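Local coordinates for hypothetical protein BACOVA_04980 (Bacteroides ovatus, PDB 3UFI) that is probably a fimbrial (FimA-like) subunit of a Bacteroides pilus and is thought to act in cell adhesion, at residues Gly35-Ile44 with Thr72-Asn80; Val60-Tyr68 with Tyr101-Pro112. All blocks are in the same frame, centred on the assembly; numbering follows the deposited sequence.

Contact 1 (Gly35-Ile44 with Thr72-Asn80); sequences GAAWGSDDRI and TGGSFRVVN. With SO4 (sulfate ion), chain D.
Phe76 drives the edge of its ring into the face of Trp38, a T-shaped pair with the planes at 89° and the centroid of the phenyl 4.8 Å from that of the indole six-membered ring. The touching atom is Phe76 CZ, which sits over the middle of the indole and comes within 3.5 Å of Trp38 CE2. Ile44 works on the phenylalanine from a different side: its CD1 lies over one face, 3.9 Å from the Phe76 centroid and only 15° off the ring normal, a CH-pi contact. In Ile44, chi1 (64°) sets CG1 between the backbone N and the carbonyl carbon, close to the ring, and the extended chi2 carries CD1 over the face while CG2 packs against Phe76 CE2.

Trp38 leaves the 35-44 loop with CG anti to the carbonyl carbon, and its five-membered side runs on to the 72-75 turn, where CD1 is 3.6 Å from Gly74 CA. NE1 is spent on Gly19 O of strand 16-25, and Phe155 makes a second edge-to-face pair with the indole. With an alanine here, the Phe76 edge would probably face a gap, and Gly19 O would lose its indole N-H.

Water 1 bridges Trp38 N, just before the type I turn of residues 39-42, to Gly73 O in the 72-75 turn, donating to that carbonyl at 3.0 Å. On the loop itself, Asp42 OD2 takes the N-H of Gly39 from above its carboxylate plane at 2.7 Å, tying the type I turn. Arg43 NH2 makes a salt bridge of 2.9 Å to Asp41 OD1, in the guanidinium plane, while NH1 goes to Gln67.

The direct grip between loop and hairpin is therefore aromatic and aliphatic, and the polar groups described here bond within the loop, to water or to neighbouring strands.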
loop_
_atom_site.group_PDB
_atom_site.type_symbol
_atom_site.label_atom_id
_atom_site.label_comp_id
_atom_site.label_asym_id
_atom_site.label_seq_id
_atom_site.Cartn_x
_atom_site.Cartn_y
_atom_site.Cartn_z
ATOM N N GLY A 35 -5.945 -7.512 -11.940
ATOM C CA GLY A 35 -6.754 -8.193 -10.945
ATOM C C GLY A 35 -6.206 -9.540 -10.546
ATOM O O GLY A 35 -6.826 -10.228 -9.741
ATOM N N ALA A 36 -5.055 -9.936 -11.097
ATOM C CA ALA A 36 -4.495 -11.249 -10.813
ATOM C C ALA A 36 -3.288 -11.172 -9.859
ATOM O O ALA A 36 -2.594 -12.171 -9.689
ATOM C CB ALA A 36 -4.130 -11.950 -12.121
ATOM N N ALA A 37 -3.111 -10.032 -9.157
ATOM C CA ALA A 37 -2.023 -9.780 -8.206
ATOM C C ALA A 37 -2.510 -9.656 -6.736
ATOM O O ALA A 37 -1.857 -8.981 -5.935
ATOM C CB ALA A 37 -1.298 -8.503 -8.600
ATOM N N TRP A 38 -3.658 -10.262 -6.389
ATOM C CA TRP A 38 -4.148 -10.256 -5.007
ATOM C C TRP A 38 -3.634 -11.502 -4.310
ATOM O O TRP A 38 -3.518 -12.546 -4.959
ATOM C CB TRP A 38 -5.705 -10.260 -4.961
ATOM C CG TRP A 38 -6.373 -9.003 -5.426
ATOM C CD1 TRP A 38 -6.937 -8.781 -6.645
ATOM C CD2 TRP A 38 -6.556 -7.797 -4.671
ATOM N NE1 TRP A 38 -7.455 -7.506 -6.703
ATOM C CE2 TRP A 38 -7.270 -6.894 -5.490
ATOM C CE3 TRP A 38 -6.207 -7.397 -3.366
ATOM C CZ2 TRP A 38 -7.637 -5.618 -5.053
ATOM C CZ3 TRP A 38 -6.592 -6.139 -2.922
ATOM C CH2 TRP A 38 -7.283 -5.258 -3.763
ATOM N N GLY A 39 -3.407 -11.419 -3.001
ATOM C CA GLY A 39 -3.094 -12.585 -2.182
ATOM C C GLY A 39 -4.398 -13.324 -1.936
ATOM O O GLY A 39 -5.466 -12.697 -1.892
ATOM N N SER A 40 -4.332 -14.645 -1.760
ATOM C CA SER A 40 -5.502 -15.505 -1.574
ATOM C C SER A 40 -6.449 -15.134 -0.389
ATOM O O SER A 40 -7.645 -15.439 -0.454
ATOM C CB SER A 40 -5.066 -16.956 -1.400
ATOM O OG SER A 40 -6.202 -17.806 -1.347
ATOM N N ASP A 41 -5.947 -14.531 0.677
ATOM C CA ASP A 41 -6.851 -14.223 1.794
ATOM C C ASP A 41 -6.996 -12.691 1.988
ATOM O O ASP A 41 -7.368 -12.254 3.073
ATOM C CB ASP A 41 -6.289 -14.900 3.078
ATOM C CG ASP A 41 -7.158 -14.823 4.334
ATOM O OD1 ASP A 41 -8.364 -15.161 4.247
ATOM O OD2 ASP A 41 -6.625 -14.431 5.403
ATOM N N ASP A 42 -6.680 -11.883 0.951
ATOM C CA ASP A 42 -6.713 -10.416 1.042
ATOM C C ASP A 42 -8.113 -9.901 1.371
ATOM O O ASP A 42 -9.105 -10.383 0.823
ATOM C CB ASP A 42 -6.196 -9.767 -0.241
ATOM C CG ASP A 42 -4.679 -9.815 -0.406
ATOM O OD1 ASP A 42 -3.975 -10.257 0.551
ATOM O OD2 ASP A 42 -4.193 -9.364 -1.448
ATOM N N ARG A 43 -8.166 -8.921 2.277
ATOM C CA ARG A 43 -9.394 -8.345 2.790
ATOM C C ARG A 43 -9.492 -6.879 2.492
ATOM O O ARG A 43 -8.559 -6.125 2.747
ATOM C CB ARG A 43 -9.503 -8.566 4.311
ATOM C CG ARG A 43 -9.177 -9.963 4.829
ATOM C CD ARG A 43 -10.212 -10.937 4.345
ATOM N NE ARG A 43 -9.934 -12.287 4.815
ATOM C CZ ARG A 43 -10.454 -12.832 5.910
ATOM N NH1 ARG A 43 -11.286 -12.138 6.677
ATOM N NH2 ARG A 43 -10.165 -14.082 6.232
ATOM N N ILE A 44 -10.674 -6.458 2.013
ATOM C CA ILE A 44 -10.955 -5.051 1.722
ATOM C C ILE A 44 -12.190 -4.601 2.531
ATOM O O ILE A 44 -13.002 -5.430 2.927
ATOM C CB ILE A 44 -11.148 -4.817 0.178
ATOM C CG1 ILE A 44 -12.401 -5.571 -0.381
ATOM C CG2 ILE A 44 -9.839 -5.123 -0.619
ATOM C CD1 ILE A 44 -12.824 -5.203 -1.846
ATOM N N THR A 72 -10.805 -15.597 -5.625
ATOM C CA THR A 72 -9.805 -15.979 -6.636
ATOM C C THR A 72 -9.738 -14.876 -7.695
ATOM O O THR A 72 -10.770 -14.363 -8.128
ATOM C CB THR A 72 -10.098 -17.378 -7.238
ATOM O OG1 THR A 72 -9.010 -17.749 -8.080
ATOM C CG2 THR A 72 -11.441 -17.464 -7.975
ATOM N N GLY A 73 -8.527 -14.534 -8.098
ATOM C CA GLY A 73 -8.313 -13.484 -9.081
ATOM C C GLY A 73 -8.640 -12.167 -8.437
ATOM O O GLY A 73 -8.216 -11.929 -7.318
ATOM N N GLY A 74 -9.414 -11.328 -9.101
ATOM C CA GLY A 74 -9.816 -10.072 -8.470
ATOM C C GLY A 74 -11.246 -10.122 -7.980
ATOM O O GLY A 74 -11.855 -9.087 -7.775
ATOM N N SER A 75 -11.804 -11.326 -7.848
ATOM C CA SER A 75 -13.168 -11.565 -7.415
ATOM C C SER A 75 -13.258 -11.628 -5.885
ATOM O O SER A 75 -12.576 -12.441 -5.267
ATOM C CB SER A 75 -13.683 -12.861 -8.027
ATOM O OG SER A 75 -14.952 -13.130 -7.450
ATOM N N PHE A 76 -14.120 -10.792 -5.287
ATOM C CA PHE A 76 -14.290 -10.717 -3.839
ATOM C C PHE A 76 -15.632 -11.250 -3.402
ATOM O O PHE A 76 -16.633 -11.097 -4.102
ATOM C CB PHE A 76 -14.114 -9.265 -3.349
ATOM C CG PHE A 76 -12.683 -8.789 -3.420
ATOM C CD1 PHE A 76 -12.136 -8.348 -4.625
ATOM C CD2 PHE A 76 -11.879 -8.778 -2.283
ATOM C CE1 PHE A 76 -10.801 -7.925 -4.693
ATOM C CE2 PHE A 76 -10.547 -8.353 -2.352
ATOM C CZ PHE A 76 -10.021 -7.912 -3.556
ATOM N N ARG A 77 -15.658 -11.870 -2.225
ATOM C CA ARG A 77 -16.900 -12.378 -1.635
ATOM C C ARG A 77 -17.020 -11.805 -0.259
ATOM O O ARG A 77 -16.016 -11.701 0.432
ATOM C CB ARG A 77 -16.946 -13.917 -1.614
ATOM C CG ARG A 77 -17.422 -14.463 -2.955
ATOM C CD ARG A 77 -17.404 -15.973 -3.031
ATOM N NE ARG A 77 -18.604 -16.600 -2.463
ATOM C CZ ARG A 77 -18.678 -17.137 -1.247
ATOM N NH1 ARG A 77 -17.626 -17.111 -0.433
ATOM N NH2 ARG A 77 -19.804 -17.700 -0.833
ATOM N N VAL A 78 -18.225 -11.409 0.148
ATOM C CA VAL A 78 -18.413 -10.836 1.481
ATOM C C VAL A 78 -17.979 -11.846 2.574
ATOM O O VAL A 78 -18.121 -13.058 2.403
ATOM C CB VAL A 78 -19.860 -10.292 1.710
ATOM C CG1 VAL A 78 -20.862 -11.399 2.033
ATOM C CG2 VAL A 78 -19.855 -9.216 2.799
ATOM N N VAL A 79 -17.434 -11.338 3.670
ATOM C CA VAL A 79 -17.055 -12.197 4.795
ATOM C C VAL A 79 -18.289 -12.402 5.665
ATOM O O VAL A 79 -18.917 -11.435 6.122
ATOM C CB VAL A 79 -15.828 -11.664 5.594
ATOM C CG1 VAL A 79 -15.591 -12.477 6.883
ATOM C CG2 VAL A 79 -14.577 -11.661 4.703
ATOM N N ASN A 80 -18.643 -13.677 5.851
ATOM C CA ASN A 80 -19.742 -14.117 6.696
ATOM C C ASN A 80 -19.244 -15.125 7.708
ATOM O O ASN A 80 -19.005 -16.274 7.350
ATOM C CB ASN A 80 -20.872 -14.727 5.874
ATOM C CG ASN A 80 -21.612 -13.783 4.994
ATOM O OD1 ASN A 80 -21.879 -12.630 5.338
ATOM N ND2 ASN A 80 -21.994 -14.276 3.841
HETATM S S SO4 D . -22.454 -15.003 -0.558
HETATM O O1 SO4 D . -21.154 -14.336 -0.543
HETATM O O2 SO4 D . -23.309 -14.344 -1.555
HETATM O O3 SO4 D . -22.272 -16.404 -0.930
HETATM O O4 SO4 D . -23.082 -14.934 0.773
HETATM O O HOH W 1 -5.310 -12.538 -7.716
#

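Contact 2 (Val60-Tyr68 with Tyr101-Pro112); sequences VDTYINIQY and YYPYQGANGTLP
Asn65 plugs its side-chain amide into the 101-112 loop, and hydrogen bonds dominate. Its OD1 accepts from Tyr101 OH at 2.6 Å, in the carbonyl plane and on a lone pair. ND2 donates to Gln105 O, nearly straight at 167°, and to Ala107 O from above that carbonyl's plane. The amide reaches these carbonyls because chi1 (-164°) swings CG away from the backbone N. Tyr101 OH in turn receives Gln105 N, so one hydroxyl steadies both amide and loop.

Backbone groups are held too: Tyr104 OH gives its proton to Asn65 O (2.8 Å), Gly109 N reaches Ile64 O (2.7 Å), and Asn108 OD1 accepts from Gln67 N (3.0 Å). Waters 2 and 3 bridge Asp61 O with Gly109 O and Gln67 O with Asn108 ND2.

Gln67 makes a CH-pi contact, CB over the centre of the Tyr104 ring and 3.5 Å from its centroid; its amide stacks almost parallel on the ring, with OE1 hydrogen-bonded to Arg43. The apolar pair is Ile64 CG2 with Leu111 CD2.

In the fold, the loop leaving strand 95-102 thus closes over the link between helix 59-62 and strand 66-72, where Asn65 and Ile66 form a G1 bulge opposite Val46 of strand 43-51.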
loop_
_atom_site.group_PDB
_atom_site.type_symbol
_atom_site.label_atom_id
_atom_site.label_comp_id
_atom_site.label_asym_id
_atom_site.label_seq_id
_atom_site.Cartn_x
_atom_site.Cartn_y
_atom_site.Cartn_z
ATOM N N VAL A 60 -26.100 4.260 3.017
ATOM C CA VAL A 60 -24.977 5.137 3.390
ATOM C C VAL A 60 -24.695 5.003 4.922
ATOM O O VAL A 60 -23.550 5.186 5.334
ATOM C CB VAL A 60 -25.265 6.612 2.928
ATOM C CG1 VAL A 60 -24.312 7.633 3.554
ATOM C CG2 VAL A 60 -25.225 6.732 1.406
ATOM N N ASP A 61 -25.713 4.599 5.730
ATOM C CA ASP A 61 -25.606 4.423 7.183
ATOM C C ASP A 61 -25.245 2.988 7.624
ATOM O O ASP A 61 -24.614 2.848 8.666
ATOM C CB ASP A 61 -26.917 4.842 7.876
ATOM C CG ASP A 61 -27.229 6.333 7.825
ATOM O OD1 ASP A 61 -26.276 7.150 7.925
ATOM O OD2 ASP A 61 -28.427 6.687 7.736
ATOM N N THR A 62 -25.676 1.942 6.891
ATOM C CA THR A 62 -25.433 0.533 7.260
ATOM C C THR A 62 -24.157 -0.023 6.622
ATOM O O THR A 62 -23.388 -0.739 7.272
ATOM C CB THR A 62 -26.642 -0.341 6.819
ATOM O OG1 THR A 62 -27.835 0.194 7.377
ATOM C CG2 THR A 62 -26.517 -1.823 7.219
ATOM N N TYR A 63 -23.987 0.258 5.323
ATOM C CA TYR A 63 -22.931 -0.286 4.493
ATOM C C TYR A 63 -21.682 0.585 4.546
ATOM O O TYR A 63 -21.321 1.292 3.596
ATOM C CB TYR A 63 -23.454 -0.509 3.080
ATOM C CG TYR A 63 -24.688 -1.390 3.031
ATOM C CD1 TYR A 63 -24.734 -2.603 3.720
ATOM C CD2 TYR A 63 -25.786 -1.048 2.238
ATOM C CE1 TYR A 63 -25.845 -3.448 3.628
ATOM C CE2 TYR A 63 -26.901 -1.887 2.136
ATOM C CZ TYR A 63 -26.921 -3.090 2.826
ATOM O OH TYR A 63 -28.005 -3.931 2.723
ATOM N N ILE A 64 -21.027 0.508 5.706
ATOM C CA ILE A 64 -19.790 1.205 6.010
ATOM C C ILE A 64 -18.742 0.168 6.410
ATOM O O ILE A 64 -19.031 -0.655 7.270
ATOM C CB ILE A 64 -20.025 2.254 7.131
ATOM C CG1 ILE A 64 -21.082 3.301 6.717
ATOM C CG2 ILE A 64 -18.706 2.916 7.567
ATOM C CD1 ILE A 64 -21.644 4.124 7.907
ATOM N N ASN A 65 -17.541 0.190 5.787
ATOM C CA ASN A 65 -16.442 -0.710 6.150
ATOM C C ASN A 65 -16.911 -2.193 6.221
ATOM O O ASN A 65 -16.668 -2.891 7.200
ATOM C CB ASN A 65 -15.851 -0.266 7.517
ATOM C CG ASN A 65 -14.509 -0.843 7.842
ATOM O OD1 ASN A 65 -13.610 -0.865 7.009
ATOM N ND2 ASN A 65 -14.330 -1.290 9.080
ATOM N N ILE A 66 -17.570 -2.660 5.169
ATOM C CA ILE A 66 -18.048 -4.039 5.093
ATOM C C ILE A 66 -16.883 -4.864 4.594
ATOM O O ILE A 66 -16.331 -4.532 3.559
ATOM C CB ILE A 66 -19.329 -4.177 4.207
ATOM C CG1 ILE A 66 -20.471 -3.240 4.693
ATOM C CG2 ILE A 66 -19.783 -5.650 4.090
ATOM C CD1 ILE A 66 -20.974 -3.405 6.195
ATOM N N GLN A 67 -16.508 -5.926 5.324
ATOM C CA GLN A 67 -15.371 -6.752 4.928
ATOM C C GLN A 67 -15.725 -7.733 3.802
ATOM O O GLN A 67 -16.722 -8.429 3.890
ATOM C CB GLN A 67 -14.802 -7.523 6.134
ATOM C CG GLN A 67 -13.429 -8.146 5.805
ATOM C CD GLN A 67 -12.874 -9.027 6.883
ATOM O OE1 GLN A 67 -11.735 -9.449 6.815
ATOM N NE2 GLN A 67 -13.652 -9.344 7.894
ATOM N N TYR A 68 -14.879 -7.767 2.762
ATOM C CA TYR A 68 -14.907 -8.676 1.615
ATOM C C TYR A 68 -13.547 -9.374 1.559
ATOM O O TYR A 68 -12.536 -8.791 1.946
ATOM C CB TYR A 68 -15.217 -7.944 0.283
ATOM C CG TYR A 68 -16.675 -7.578 0.104
ATOM C CD1 TYR A 68 -17.249 -6.531 0.825
ATOM C CD2 TYR A 68 -17.486 -8.281 -0.780
ATOM C CE1 TYR A 68 -18.599 -6.197 0.667
ATOM C CE2 TYR A 68 -18.838 -7.971 -0.931
ATOM C CZ TYR A 68 -19.392 -6.938 -0.194
ATOM O OH TYR A 68 -20.701 -6.606 -0.390
ATOM N N TYR A 101 -10.973 0.046 0.428
ATOM C CA TYR A 101 -9.570 0.161 0.816
ATOM C C TYR A 101 -9.054 -1.198 1.227
ATOM O O TYR A 101 -9.826 -2.078 1.562
ATOM C CB TYR A 101 -9.391 1.194 1.952
ATOM C CG TYR A 101 -9.812 0.637 3.291
ATOM C CD1 TYR A 101 -11.152 0.649 3.684
ATOM C CD2 TYR A 101 -8.890 0.010 4.130
ATOM C CE1 TYR A 101 -11.554 0.079 4.884
ATOM C CE2 TYR A 101 -9.288 -0.573 5.333
ATOM C CZ TYR A 101 -10.622 -0.537 5.704
ATOM O OH TYR A 101 -11.024 -1.115 6.885
ATOM N N TYR A 102 -7.746 -1.350 1.211
ATOM C CA TYR A 102 -7.006 -2.531 1.637
ATOM C C TYR A 102 -5.841 -2.044 2.510
ATOM O O TYR A 102 -5.301 -0.996 2.188
ATOM C CB TYR A 102 -6.492 -3.312 0.394
ATOM C CG TYR A 102 -5.418 -4.335 0.711
ATOM C CD1 TYR A 102 -4.076 -3.958 0.831
ATOM C CD2 TYR A 102 -5.744 -5.674 0.944
ATOM C CE1 TYR A 102 -3.097 -4.875 1.205
ATOM C CE2 TYR A 102 -4.767 -6.600 1.316
ATOM C CZ TYR A 102 -3.451 -6.192 1.457
ATOM O OH TYR A 102 -2.480 -7.098 1.791
ATOM N N PRO A 103 -5.355 -2.775 3.540
ATOM C CA PRO A 103 -5.915 -4.006 4.135
ATOM C C PRO A 103 -7.050 -3.672 5.100
ATOM O O PRO A 103 -6.947 -2.732 5.912
ATOM C CB PRO A 103 -4.711 -4.633 4.875
ATOM C CG PRO A 103 -3.638 -3.559 4.965
ATOM C CD PRO A 103 -4.177 -2.304 4.301
ATOM N N TYR A 104 -8.122 -4.475 5.052
ATOM C CA TYR A 104 -9.246 -4.294 5.964
ATOM C C TYR A 104 -8.832 -4.293 7.433
ATOM O O TYR A 104 -8.006 -5.098 7.858
ATOM C CB TYR A 104 -10.271 -5.433 5.795
ATOM C CG TYR A 104 -11.524 -5.212 6.617
ATOM C CD1 TYR A 104 -12.546 -4.396 6.149
ATOM C CD2 TYR A 104 -11.675 -5.797 7.881
ATOM C CE1 TYR A 104 -13.699 -4.175 6.897
ATOM C CE2 TYR A 104 -12.820 -5.567 8.648
ATOM C CZ TYR A 104 -13.844 -4.781 8.129
ATOM O OH TYR A 104 -14.989 -4.514 8.814
ATOM N N GLN A 105 -9.492 -3.455 8.218
ATOM C CA GLN A 105 -9.434 -3.514 9.669
ATOM C C GLN A 105 -10.755 -2.977 10.206
ATOM O O GLN A 105 -11.490 -2.299 9.489
ATOM C CB GLN A 105 -8.215 -2.797 10.260
ATOM C CG GLN A 105 -8.242 -1.284 10.188
ATOM C CD GLN A 105 -7.138 -0.728 11.047
ATOM O OE1 GLN A 105 -7.348 -0.264 12.173
ATOM N NE2 GLN A 105 -5.933 -0.786 10.533
ATOM N N GLY A 106 -11.050 -3.284 11.453
ATOM C CA GLY A 106 -12.230 -2.738 12.071
ATOM C C GLY A 106 -13.432 -3.625 12.056
ATOM O O GLY A 106 -13.318 -4.841 11.919
ATOM N N ALA A 107 -14.594 -2.989 12.243
ATOM C CA ALA A 107 -15.872 -3.662 12.381
ATOM C C ALA A 107 -16.839 -3.221 11.278
ATOM O O ALA A 107 -16.664 -2.145 10.698
ATOM C CB ALA A 107 -16.442 -3.370 13.762
ATOM N N ASN A 108 -17.820 -4.074 10.932
ATOM C CA ASN A 108 -18.799 -3.720 9.888
ATOM C C ASN A 108 -19.737 -2.637 10.414
ATOM O O ASN A 108 -20.157 -2.700 11.577
ATOM C CB ASN A 108 -19.626 -4.942 9.461
ATOM C CG ASN A 108 -18.974 -5.887 8.502
ATOM O OD1 ASN A 108 -17.891 -5.645 7.970
ATOM N ND2 ASN A 108 -19.673 -6.967 8.201
ATOM N N GLY A 109 -20.042 -1.661 9.563
ATOM C CA GLY A 109 -20.960 -0.574 9.915
ATOM C C GLY A 109 -20.304 0.637 10.537
ATOM O O GLY A 109 -20.989 1.618 10.825
ATOM N N THR A 110 -18.979 0.581 10.750
ATOM C CA THR A 110 -18.207 1.674 11.362
ATOM C C THR A 110 -16.882 1.881 10.675
ATOM O O THR A 110 -16.168 0.899 10.435
ATOM C CB THR A 110 -17.878 1.409 12.852
ATOM O OG1 THR A 110 -18.891 0.667 13.479
ATOM C CG2 THR A 110 -17.576 2.686 13.614
ATOM N N LEU A 111 -16.476 3.158 10.506
ATOM C CA LEU A 111 -15.184 3.475 9.885
ATOM C C LEU A 111 -14.037 3.086 10.837
ATOM O O LEU A 111 -14.155 3.296 12.043
ATOM C CB LEU A 111 -15.095 4.963 9.494
ATOM C CG LEU A 111 -15.952 5.454 8.301
ATOM C CD1 LEU A 111 -15.891 6.947 8.190
ATOM C CD2 LEU A 111 -15.537 4.836 6.980
ATOM N N PRO A 112 -12.944 2.469 10.321
ATOM C CA PRO A 112 -11.834 2.072 11.211
ATOM C C PRO A 112 -11.047 3.279 11.737
ATOM O O PRO A 112 -11.287 4.403 11.295
ATOM C CB PRO A 112 -10.970 1.195 10.303
ATOM C CG PRO A 112 -11.206 1.728 8.928
ATOM C CD PRO A 112 -12.655 2.130 8.909
HETATM O O HOH W 2 -23.743 1.498 10.706
HETATM O O HOH W 3 -18.315 -8.749 6.261
#

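Both contacts draw on one mixed sheet of the fimbrillin-like chain, with strand 43-51 lying between 66-72 and 95-102, and their centres are 15 Å apart. Each is partly buried. Contact 1 has its buried residues, Phe76 and Ile44, in an apolar cluster, and its more open margin is a loop with local ion pairs. Contact 2 buries more surface yet lies partly at the protein surface: its margins are exposed, while the polar Asn65 is buried, so hydrogen bonds to loop carbonyls and tyrosines do the work there. The two meet directly at Arg43, whose carbonyl O probably accepts from Tyr104 N, beside its side-chain link to Gln67.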